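Local coordinates for protein probable receptor YhhM (Klebsiella variicola At-22, PDB 3Q6C) that is of unknown function but belongs to the DUF2500 family of YhhM-like proteins and is named a probable receptor, at residues L2-V8 with D64-Y70; I7-E13 with Y57-G63; M33-A37 with V49-A54. One frame throughout, in Å; residues are numbered along the deposited sequence.

Interactions 1 and 2 use successive parts of the long strand 2-15 and share Ile7 and Val8; their centres lie about 12 Å apart. Interaction 3 pairs the next two strands, 33-41 and 48-52, with its centre about 9 Å from that of interaction 2 and about 16 Å from that of interaction 1. A salt bridge from Arg12 NH2 to Glu36 OE2, 2.9 Å, ties interaction 2 to interaction 3. The curled sheet brings interactions 1 and 3 together through apolar side chains, with Leu68 CD2 3.7 Å from Phe50 CE2. All three build the same five-stranded antiparallel sheet and its connections; no active site has been assigned, and none of the three contacts includes a ligand.

Interaction 1: L2-V8 with D64-Y70; sequences LQKRVIV and DRGMLSY
Leu2 to Val8 pair with Asp64 to Tyr70 through seven backbone hydrogen bonds. Leu2, Lys4 and Val6 each exchange two with Tyr70, Leu68 and Gly66, and a further bond from Val8 N to Asp64 O, 2.7 Å, closes the ladder just ahead of strand 65-71. Gln3-Ser69, Arg5-Met67 and Ile7-Arg65 are the non-hydrogen-bonded pairs, and there CA-H...O contacts fill in, such as Gln3 CA to Leu68 O at 3.3 Å.

The contacts between apolar side chains, Leu2-Tyr70 and Val6-Leu68, lie on the face that also carries Lys4. With chi1 at 67° the CG of Tyr70 sits between its backbone N and carbonyl carbon, and the ring swings across to the neighbouring strand. Its CZ reaches Leu2 CB at 4.1 Å, while Lys4 CB lies at the ring edge, near its plane. Val6 turns CG2 against Leu68 CB, 4.0 Å away; both are buried, Val6 touching Phe39 and Leu68 touching Phe50 and Phe75.

On the reverse face, with Gln3, Arg5, Ile7, Arg65, Met67 and Ser69, longer chains meet across the strands. The methyl CE of selenomethionine Met67, folded back at chi2 and chi3, rests 3.8 Å from Arg5 CG, and the Arg5 guanidinium goes on to salt bridges with Glu42 and Asp81. Arg65 bends at chi3 to bring its guanidinium against Ile7: CG1 lies over one face, toward its rim, and Ile7 CD1 approaches Arg65 NH2 at 3.4 Å. Near the start of the ladder the carboxamide of Gln3 meets Ser69, where Ser69 OG and Gln3 OE1 form at most a weak hydrogen bond at 3.4 Å.

The strands run at 150° to each other, a twisted antiparallel pair between strands distant in sequence that forms part of the middle of the strongly curled five-stranded sheet.

Interaction 2: I7-E13 with Y57-G63; sequences IVSNKRE and YHALSVG
Lys11 NZ is gripped by two backbone carbonyls and a ring. It donates to Leu60 O at 3.1 Å, coming from above the carbonyl plane, and more weakly to Tyr57 O at 3.3 Å, an oxygen that also accepts the N-H of Leu60. The ammonium lies 4.5 Å from the centroid of the Tyr57 ring, 20° off its normal, in a cation-pi contact. The adjoining methylene is closer: Lys11 CE sits over the middle of the same Tyr57 face, 3.5 Å from the centroid, as a CH-pi contact. A bend at chi3 (59°) turns the end of the lysine into this position, while Lys11 CD slides past Val62 CG2 at 3.6 Å. These carbonyls would probably stabilise the positive charge. The far end of the Tyr57 ring reaches the strand backbone, its OH beside Arg12 and against Glu13 CB.

Farther back along the strand, Gly63 N bonds to Val8 O at 3.0 Å, in the carbonyl plane on a lone pair. Val8 packs its CG1 against Val62 CA, 3.6 Å away, and Ile7 lays CG1 and CD1 against Gly63 O.

The contact thus fastens helix 54-59 and the loop after it to strand 2-15. The Tyr57 ring also meets Tyr35 of strand 33-41, and Leu60 and Val8 both reach Phe78 of strand 74-80.

Interaction 3: M33-A37 with V49-A54; sequences MRYEA and VFRLDA
Tyr35 makes the dense side of this contact, its ring roofed by Ala54: the methyl CB of Ala54 lies 3.4 Å from Tyr35 CZ, over one face. Placing CG anti to the carbonyl carbon (chi1 -53°) carries the ring past Leu52 to that alanine. On the sheet face that carries Tyr35, Ala37 CB packs against Leu52 CD1 at 3.6 Å. Between the backbones, Ala37 N bonds to Phe50 O and Phe50 N to Ala37 O, both 3.0 Å and nearly straight. Leu52 N reaches Tyr35 O from above the carbonyl plane.

The other side is polar and slacker. A water accepts from Tyr35 N and donates to Leu52 O, standing in for a direct bond between those two atoms. The Arg34 and Arg51 chains cross at about a right angle, with guanidinium planes only 13° apart and Arg34 NH1 3.6 Å from Arg51 NE, a like-charge approach that may be eased by the salt bridge of Glu36 OE2 to Arg34 NE, 3.6 Å. Glu36 has its stronger partner in Arg12.

The pair is a beta hairpin at the edge of the sheet. Strand 2-15 flanks strand 33-41, Asp53 N-caps helix 54-59 through Gln56 N, and Phe50 and Leu52 face Phe75 of strand 74-80.

Interaction 1: L2-V8 with D64-Y70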
loop_
_atom_site.group_PDB
_atom_site.type_symbol
_atom_site.label_atom_id
_atom_site.label_comp_id
_atom_site.label_asym_id
_atom_site.label_seq_id
_atom_site.Cartn_x
_atom_site.Cartn_y
_atom_site.Cartn_z
ATOM N N LEU A 2 -9.242 -10.782 -1.010
ATOM C CA LEU A 2 -8.118 -11.512 -1.597
ATOM C C LEU A 2 -6.742 -11.179 -1.017
ATOM O O LEU A 2 -6.591 -10.269 -0.204
ATOM C CB LEU A 2 -8.035 -11.251 -3.100
ATOM C CG LEU A 2 -9.217 -11.459 -4.040
ATOM C CD1 LEU A 2 -9.861 -12.786 -3.733
ATOM C CD2 LEU A 2 -10.210 -10.326 -3.895
ATOM N N GLN A 3 -5.746 -11.937 -1.478
ATOM C CA GLN A 3 -4.339 -11.789 -1.116
ATOM C C GLN A 3 -3.532 -11.934 -2.406
ATOM O O GLN A 3 -3.862 -12.773 -3.247
ATOM C CB GLN A 3 -3.879 -12.880 -0.151
ATOM C CG GLN A 3 -4.545 -12.875 1.205
ATOM C CD GLN A 3 -3.632 -13.432 2.288
ATOM O OE1 GLN A 3 -2.773 -12.725 2.816
ATOM N NE2 GLN A 3 -3.804 -14.709 2.613
ATOM N N LYS A 4 -2.488 -11.119 -2.558
ATOM C CA LYS A 4 -1.623 -11.160 -3.737
ATOM C C LYS A 4 -0.198 -10.735 -3.359
ATOM O O LYS A 4 -0.017 -9.823 -2.557
ATOM C CB LYS A 4 -2.164 -10.231 -4.832
ATOM C CG LYS A 4 -1.467 -10.374 -6.186
ATOM C CD LYS A 4 -1.997 -9.348 -7.180
ATOM C CE LYS A 4 -1.341 -9.441 -8.567
ATOM N NZ LYS A 4 -1.787 -10.602 -9.390
ATOM N N ARG A 5 0.807 -11.401 -3.924
ATOM C CA ARG A 5 2.193 -11.055 -3.632
ATOM C C ARG A 5 2.580 -9.843 -4.466
ATOM O O ARG A 5 2.497 -9.873 -5.691
ATOM C CB ARG A 5 3.138 -12.216 -3.963
ATOM C CG ARG A 5 2.745 -13.539 -3.322
ATOM C CD ARG A 5 3.914 -14.518 -3.264
ATOM N NE ARG A 5 4.883 -14.113 -2.246
ATOM C CZ ARG A 5 5.962 -13.372 -2.483
ATOM N NH1 ARG A 5 6.223 -12.957 -3.714
ATOM N NH2 ARG A 5 6.768 -13.032 -1.483
ATOM N N VAL A 6 3.001 -8.771 -3.812
ATOM C CA VAL A 6 3.381 -7.575 -4.550
ATOM C C VAL A 6 4.578 -6.917 -3.906
ATOM O O VAL A 6 5.075 -7.368 -2.868
ATOM C CB VAL A 6 2.252 -6.521 -4.563
ATOM C CG1 VAL A 6 0.941 -7.142 -5.027
ATOM C CG2 VAL A 6 2.114 -5.918 -3.181
ATOM N N ILE A 7 5.038 -5.846 -4.539
ATOM C CA ILE A 7 6.140 -5.077 -4.005
ATOM C C ILE A 7 5.565 -3.695 -3.723
ATOM O O ILE A 7 4.624 -3.256 -4.389
ATOM C CB ILE A 7 7.312 -4.972 -5.005
ATOM C CG1 ILE A 7 8.505 -4.313 -4.319
ATOM C CG2 ILE A 7 6.910 -4.154 -6.216
ATOM C CD1 ILE A 7 9.767 -4.280 -5.167
ATOM N N VAL A 8 6.106 -3.023 -2.716
ATOM C CA VAL A 8 5.639 -1.686 -2.371
ATOM C C VAL A 8 6.208 -0.668 -3.359
ATOM O O VAL A 8 7.286 -0.108 -3.147
ATOM C CB VAL A 8 6.049 -1.317 -0.937
ATOM C CG1 VAL A 8 5.546 0.069 -0.588
ATOM C CG2 VAL A 8 5.470 -2.337 0.034
ATOM N N ASP A 64 9.739 -3.038 -0.119
ATOM C CA ASP A 64 9.432 -4.335 0.456
ATOM C C ASP A 64 8.477 -5.109 -0.439
ATOM O O ASP A 64 7.643 -4.523 -1.126
ATOM C CB ASP A 64 8.794 -4.159 1.827
ATOM C CG ASP A 64 9.815 -4.009 2.928
ATOM O OD1 ASP A 64 10.966 -3.614 2.630
ATOM O OD2 ASP A 64 9.460 -4.282 4.097
ATOM N N ARG A 65 8.618 -6.426 -0.452
ATOM C CA ARG A 65 7.718 -7.256 -1.229
ATOM C C ARG A 65 7.095 -8.224 -0.245
ATOM O O ARG A 65 7.754 -8.697 0.682
ATOM C CB ARG A 65 8.454 -8.010 -2.342
ATOM C CG ARG A 65 9.595 -8.877 -1.893
ATOM C CD ARG A 65 10.155 -9.682 -3.062
ATOM N NE ARG A 65 10.446 -8.856 -4.237
ATOM C CZ ARG A 65 11.311 -7.842 -4.263
ATOM N NH1 ARG A 65 11.988 -7.508 -3.167
ATOM N NH2 ARG A 65 11.507 -7.161 -5.389
ATOM N N GLY A 66 5.811 -8.488 -0.420
ATOM C CA GLY A 66 5.146 -9.390 0.486
ATOM C C GLY A 66 3.720 -9.657 0.088
ATOM O O GLY A 66 3.369 -9.588 -1.095
HETATM N N MSE A 67 2.895 -9.948 1.089
HETATM C CA MSE A 67 1.492 -10.267 0.877
HETATM C C MSE A 67 0.576 -9.081 1.148
HETATM O O MSE A 67 0.580 -8.518 2.247
HETATM C CB MSE A 67 1.096 -11.434 1.786
HETATM C CG MSE A 67 -0.071 -12.265 1.282
HETATM SE SE MSE A 67 0.334 -13.193 -0.377
HETATM C CE MSE A 67 1.790 -14.306 0.254
ATOM N N LEU A 68 -0.213 -8.714 0.143
ATOM C CA LEU A 68 -1.159 -7.608 0.261
ATOM C C LEU A 68 -2.576 -8.150 0.395
ATOM O O LEU A 68 -3.051 -8.862 -0.485
ATOM C CB LEU A 68 -1.098 -6.713 -0.976
ATOM C CG LEU A 68 -2.211 -5.665 -1.063
ATOM C CD1 LEU A 68 -1.917 -4.509 -0.120
ATOM C CD2 LEU A 68 -2.321 -5.162 -2.474
ATOM N N SER A 69 -3.246 -7.821 1.492
ATOM C CA SER A 69 -4.618 -8.266 1.704
ATOM C C SER A 69 -5.495 -7.097 1.331
ATOM O O SER A 69 -5.237 -5.972 1.756
ATOM C CB SER A 69 -4.862 -8.632 3.168
ATOM O OG SER A 69 -4.027 -9.700 3.583
ATOM N N TYR A 70 -6.526 -7.350 0.535
ATOM C CA TYR A 70 -7.409 -6.264 0.126
ATOM C C TYR A 70 -8.798 -6.683 -0.335
ATOM O O TYR A 70 -8.995 -7.777 -0.853
ATOM C CB TYR A 70 -6.761 -5.467 -1.004
ATOM C CG TYR A 70 -6.631 -6.264 -2.284
ATOM C CD1 TYR A 70 -5.594 -7.189 -2.460
ATOM C CD2 TYR A 70 -7.572 -6.121 -3.304
ATOM C CE1 TYR A 70 -5.501 -7.953 -3.628
ATOM C CE2 TYR A 70 -7.493 -6.875 -4.464
ATOM C CZ TYR A 70 -6.457 -7.790 -4.624
ATOM O OH TYR A 70 -6.405 -8.538 -5.778
#

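Interaction 2: I7-E13 with Y57-G63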
loop_
_atom_site.group_PDB
_atom_site.type_symbol
_atom_site.label_atom_id
_atom_site.label_comp_id
_atom_site.label_asym_id
_atom_site.label_seq_id
_atom_site.Cartn_x
_atom_site.Cartn_y
_atom_site.Cartn_z
ATOM N N ILE A 7 5.038 -5.846 -4.539
ATOM C CA ILE A 7 6.140 -5.077 -4.005
ATOM C C ILE A 7 5.565 -3.695 -3.723
ATOM O O ILE A 7 4.624 -3.256 -4.389
ATOM C CB ILE A 7 7.312 -4.972 -5.005
ATOM C CG1 ILE A 7 8.505 -4.313 -4.319
ATOM C CG2 ILE A 7 6.910 -4.154 -6.216
ATOM C CD1 ILE A 7 9.767 -4.280 -5.167
ATOM N N VAL A 8 6.106 -3.023 -2.716
ATOM C CA VAL A 8 5.639 -1.686 -2.371
ATOM C C VAL A 8 6.208 -0.668 -3.359
ATOM O O VAL A 8 7.286 -0.108 -3.147
ATOM C CB VAL A 8 6.049 -1.317 -0.937
ATOM C CG1 VAL A 8 5.546 0.069 -0.588
ATOM C CG2 VAL A 8 5.470 -2.337 0.034
ATOM N N SER A 9 5.462 -0.468 -4.447
ATOM C CA SER A 9 5.803 0.451 -5.529
ATOM C C SER A 9 6.316 1.787 -5.060
ATOM O O SER A 9 7.482 2.118 -5.267
ATOM C CB SER A 9 4.579 0.717 -6.409
ATOM O OG SER A 9 4.431 -0.250 -7.417
ATOM N N ASN A 10 5.429 2.570 -4.458
ATOM C CA ASN A 10 5.794 3.890 -3.984
ATOM C C ASN A 10 4.810 4.413 -2.963
ATOM O O ASN A 10 3.732 3.853 -2.779
ATOM C CB ASN A 10 5.862 4.876 -5.154
ATOM C CG ASN A 10 4.490 5.299 -5.638
ATOM O OD1 ASN A 10 3.697 4.468 -6.072
ATOM N ND2 ASN A 10 4.199 6.595 -5.558
ATOM N N LYS A 11 5.200 5.508 -2.316
ATOM C CA LYS A 11 4.398 6.167 -1.297
ATOM C C LYS A 11 4.375 7.674 -1.535
ATOM O O LYS A 11 5.395 8.291 -1.855
ATOM C CB LYS A 11 4.976 5.877 0.092
ATOM C CG LYS A 11 4.601 4.508 0.654
ATOM C CD LYS A 11 5.461 4.138 1.865
ATOM C CE LYS A 11 5.344 5.149 3.009
ATOM N NZ LYS A 11 6.391 4.895 4.049
ATOM N N ARG A 12 3.204 8.271 -1.381
ATOM C CA ARG A 12 3.085 9.695 -1.571
ATOM C C ARG A 12 2.337 10.306 -0.414
ATOM O O ARG A 12 1.354 9.754 0.062
ATOM C CB ARG A 12 2.359 10.013 -2.877
ATOM C CG ARG A 12 2.364 11.503 -3.233
ATOM C CD ARG A 12 1.573 11.797 -4.506
ATOM N NE ARG A 12 0.148 11.494 -4.357
ATOM C CZ ARG A 12 -0.757 11.643 -5.320
ATOM N NH1 ARG A 12 -0.391 12.091 -6.515
ATOM N NH2 ARG A 12 -2.033 11.343 -5.089
ATOM N N GLU A 13 2.841 11.441 0.049
ATOM C CA GLU A 13 2.224 12.196 1.130
ATOM C C GLU A 13 1.799 13.476 0.424
ATOM O O GLU A 13 2.596 14.108 -0.263
ATOM C CB GLU A 13 3.242 12.508 2.219
ATOM C CG GLU A 13 2.629 12.702 3.590
ATOM C CD GLU A 13 3.676 12.992 4.649
ATOM O OE1 GLU A 13 4.853 12.628 4.431
ATOM O OE2 GLU A 13 3.321 13.573 5.699
ATOM N N TYR A 57 0.384 4.024 6.961
ATOM C CA TYR A 57 1.312 4.493 5.941
ATOM C C TYR A 57 2.772 4.441 6.396
ATOM O O TYR A 57 3.635 3.929 5.681
ATOM C CB TYR A 57 0.932 5.918 5.544
ATOM C CG TYR A 57 1.869 6.599 4.576
ATOM C CD1 TYR A 57 2.919 7.401 5.040
ATOM C CD2 TYR A 57 1.654 6.520 3.198
ATOM C CE1 TYR A 57 3.719 8.121 4.151
ATOM C CE2 TYR A 57 2.445 7.235 2.302
ATOM C CZ TYR A 57 3.469 8.038 2.785
ATOM O OH TYR A 57 4.203 8.804 1.910
ATOM N N HIS A 58 3.055 4.974 7.581
ATOM C CA HIS A 58 4.424 4.955 8.085
ATOM C C HIS A 58 4.881 3.539 8.398
ATOM O O HIS A 58 6.063 3.300 8.583
ATOM C CB HIS A 58 4.559 5.844 9.325
ATOM C CG HIS A 58 4.348 7.300 9.043
ATOM N ND1 HIS A 58 5.059 7.980 8.076
ATOM C CD2 HIS A 58 3.475 8.195 9.565
ATOM C CE1 HIS A 58 4.628 9.228 8.010
ATOM N NE2 HIS A 58 3.665 9.384 8.903
ATOM N N ALA A 59 3.945 2.596 8.435
ATOM C CA ALA A 59 4.283 1.197 8.714
ATOM C C ALA A 59 4.876 0.499 7.490
ATOM O O ALA A 59 5.597 -0.485 7.629
ATOM C CB ALA A 59 3.056 0.443 9.182
ATOM N N LEU A 60 4.569 1.015 6.300
ATOM C CA LEU A 60 5.064 0.445 5.051
ATOM C C LEU A 60 6.438 0.955 4.670
ATOM O O LEU A 60 6.845 2.045 5.069
ATOM C CB LEU A 60 4.119 0.768 3.899
ATOM C CG LEU A 60 2.715 0.180 3.882
ATOM C CD1 LEU A 60 2.056 0.590 2.580
ATOM C CD2 LEU A 60 2.759 -1.339 4.006
ATOM N N SER A 61 7.142 0.160 3.872
ATOM C CA SER A 61 8.475 0.526 3.401
ATOM C C SER A 61 8.600 0.347 1.895
ATOM O O SER A 61 8.594 -0.772 1.391
ATOM C CB SER A 61 9.545 -0.308 4.104
ATOM O OG SER A 61 9.685 0.110 5.446
ATOM N N VAL A 62 8.708 1.459 1.179
ATOM C CA VAL A 62 8.839 1.396 -0.262
ATOM C C VAL A 62 9.963 0.440 -0.605
ATOM O O VAL A 62 11.086 0.607 -0.144
ATOM C CB VAL A 62 9.152 2.775 -0.855
ATOM C CG1 VAL A 62 9.464 2.638 -2.340
ATOM C CG2 VAL A 62 7.962 3.704 -0.647
ATOM N N GLY A 63 9.652 -0.575 -1.400
ATOM C CA GLY A 63 10.673 -1.534 -1.774
ATOM C C GLY A 63 10.423 -2.934 -1.250
ATOM O O GLY A 63 10.853 -3.908 -1.857
#

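Interaction 3: M33-A37 with V49-A54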
loop_
_atom_site.group_PDB
_atom_site.type_symbol
_atom_site.label_atom_id
_atom_site.label_comp_id
_atom_site.label_asym_id
_atom_site.label_seq_id
_atom_site.Cartn_x
_atom_site.Cartn_y
_atom_site.Cartn_z
HETATM N N MSE A 33 -3.908 16.229 5.460
HETATM C CA MSE A 33 -2.898 15.293 4.982
HETATM C C MSE A 33 -3.511 14.035 4.386
HETATM O O MSE A 33 -4.350 13.390 5.009
HETATM C CB MSE A 33 -1.961 14.901 6.126
HETATM C CG MSE A 33 -1.119 16.044 6.629
HETATM SE SE MSE A 33 0.102 16.670 5.266
HETATM C CE MSE A 33 1.753 16.059 6.076
ATOM N N ARG A 34 -3.093 13.692 3.174
ATOM C CA ARG A 34 -3.589 12.496 2.511
ATOM C C ARG A 34 -2.430 11.552 2.250
ATOM O O ARG A 34 -1.360 11.980 1.817
ATOM C CB ARG A 34 -4.249 12.841 1.183
ATOM C CG ARG A 34 -4.956 11.659 0.540
ATOM C CD ARG A 34 -5.583 12.056 -0.781
ATOM N NE ARG A 34 -6.580 11.090 -1.233
ATOM C CZ ARG A 34 -7.678 10.769 -0.555
ATOM N NH1 ARG A 34 -7.929 11.337 0.620
ATOM N NH2 ARG A 34 -8.532 9.888 -1.060
ATOM N N TYR A 35 -2.642 10.267 2.511
ATOM C CA TYR A 35 -1.592 9.287 2.297
ATOM C C TYR A 35 -1.996 8.219 1.288
ATOM O O TYR A 35 -3.140 7.764 1.272
ATOM C CB TYR A 35 -1.204 8.635 3.623
ATOM C CG TYR A 35 -0.856 9.617 4.723
ATOM C CD1 TYR A 35 -1.845 10.162 5.543
ATOM C CD2 TYR A 35 0.464 9.984 4.959
ATOM C CE1 TYR A 35 -1.523 11.045 6.579
ATOM C CE2 TYR A 35 0.795 10.865 5.986
ATOM C CZ TYR A 35 -0.198 11.389 6.790
ATOM O OH TYR A 35 0.144 12.245 7.817
ATOM N N GLU A 36 -1.048 7.830 0.441
ATOM C CA GLU A 36 -1.283 6.826 -0.589
ATOM C C GLU A 36 -0.076 5.904 -0.776
ATOM O O GLU A 36 1.076 6.347 -0.766
ATOM C CB GLU A 36 -1.596 7.509 -1.920
ATOM C CG GLU A 36 -2.964 8.168 -2.005
ATOM C CD GLU A 36 -3.134 9.045 -3.250
ATOM O OE1 GLU A 36 -2.688 8.647 -4.347
ATOM O OE2 GLU A 36 -3.725 10.135 -3.132
ATOM N N ALA A 37 -0.346 4.615 -0.941
ATOM C CA ALA A 37 0.710 3.643 -1.162
ATOM C C ALA A 37 0.357 2.846 -2.402
ATOM O O ALA A 37 -0.801 2.479 -2.610
ATOM C CB ALA A 37 0.832 2.725 0.020
ATOM N N VAL A 49 -3.295 1.823 -6.426
ATOM C CA VAL A 49 -3.252 2.824 -5.376
ATOM C C VAL A 49 -4.270 2.623 -4.266
ATOM O O VAL A 49 -5.467 2.508 -4.520
ATOM C CB VAL A 49 -3.479 4.226 -5.953
ATOM C CG1 VAL A 49 -3.285 5.273 -4.860
ATOM C CG2 VAL A 49 -2.536 4.463 -7.105
ATOM N N PHE A 50 -3.778 2.600 -3.033
ATOM C CA PHE A 50 -4.624 2.453 -1.860
ATOM C C PHE A 50 -4.458 3.662 -0.933
ATOM O O PHE A 50 -3.340 4.148 -0.713
ATOM C CB PHE A 50 -4.245 1.190 -1.101
ATOM C CG PHE A 50 -4.716 -0.071 -1.747
ATOM C CD1 PHE A 50 -6.027 -0.512 -1.564
ATOM C CD2 PHE A 50 -3.848 -0.836 -2.520
ATOM C CE1 PHE A 50 -6.464 -1.699 -2.138
ATOM C CE2 PHE A 50 -4.271 -2.025 -3.102
ATOM C CZ PHE A 50 -5.583 -2.462 -2.910
ATOM N N ARG A 51 -5.575 4.152 -0.403
ATOM C CA ARG A 51 -5.547 5.275 0.526
ATOM C C ARG A 51 -5.321 4.686 1.912
ATOM O O ARG A 51 -5.917 3.673 2.262
ATOM C CB ARG A 51 -6.873 6.027 0.530
ATOM C CG ARG A 51 -6.833 7.234 1.434
ATOM C CD ARG A 51 -8.202 7.654 1.946
ATOM N NE ARG A 51 -8.060 8.673 2.989
ATOM C CZ ARG A 51 -9.006 9.001 3.864
ATOM N NH1 ARG A 51 -10.191 8.397 3.833
ATOM N NH2 ARG A 51 -8.759 9.914 4.793
ATOM N N LEU A 52 -4.463 5.322 2.698
ATOM C CA LEU A 52 -4.168 4.847 4.041
ATOM C C LEU A 52 -4.170 6.014 5.021
ATOM O O LEU A 52 -4.170 7.185 4.614
ATOM C CB LEU A 52 -2.774 4.217 4.084
ATOM C CG LEU A 52 -2.341 3.218 3.026
ATOM C CD1 LEU A 52 -0.870 2.892 3.203
ATOM C CD2 LEU A 52 -3.182 1.980 3.144
ATOM N N ASP A 53 -4.182 5.706 6.313
ATOM C CA ASP A 53 -4.078 6.775 7.290
ATOM C C ASP A 53 -2.577 6.812 7.554
ATOM O O ASP A 53 -1.838 5.964 7.041
ATOM C CB ASP A 53 -4.872 6.478 8.569
ATOM C CG ASP A 53 -4.474 5.183 9.231
ATOM O OD1 ASP A 53 -3.451 4.581 8.845
ATOM O OD2 ASP A 53 -5.199 4.775 10.161
ATOM N N ALA A 54 -2.120 7.769 8.347
ATOM C CA ALA A 54 -0.693 7.900 8.607
ATOM C C ALA A 54 -0.020 6.714 9.295
ATOM O O ALA A 54 1.024 6.241 8.844
ATOM C CB ALA A 54 -0.432 9.174 9.394
HETATM O O HOH W 1 -4.905 9.649 3.888
#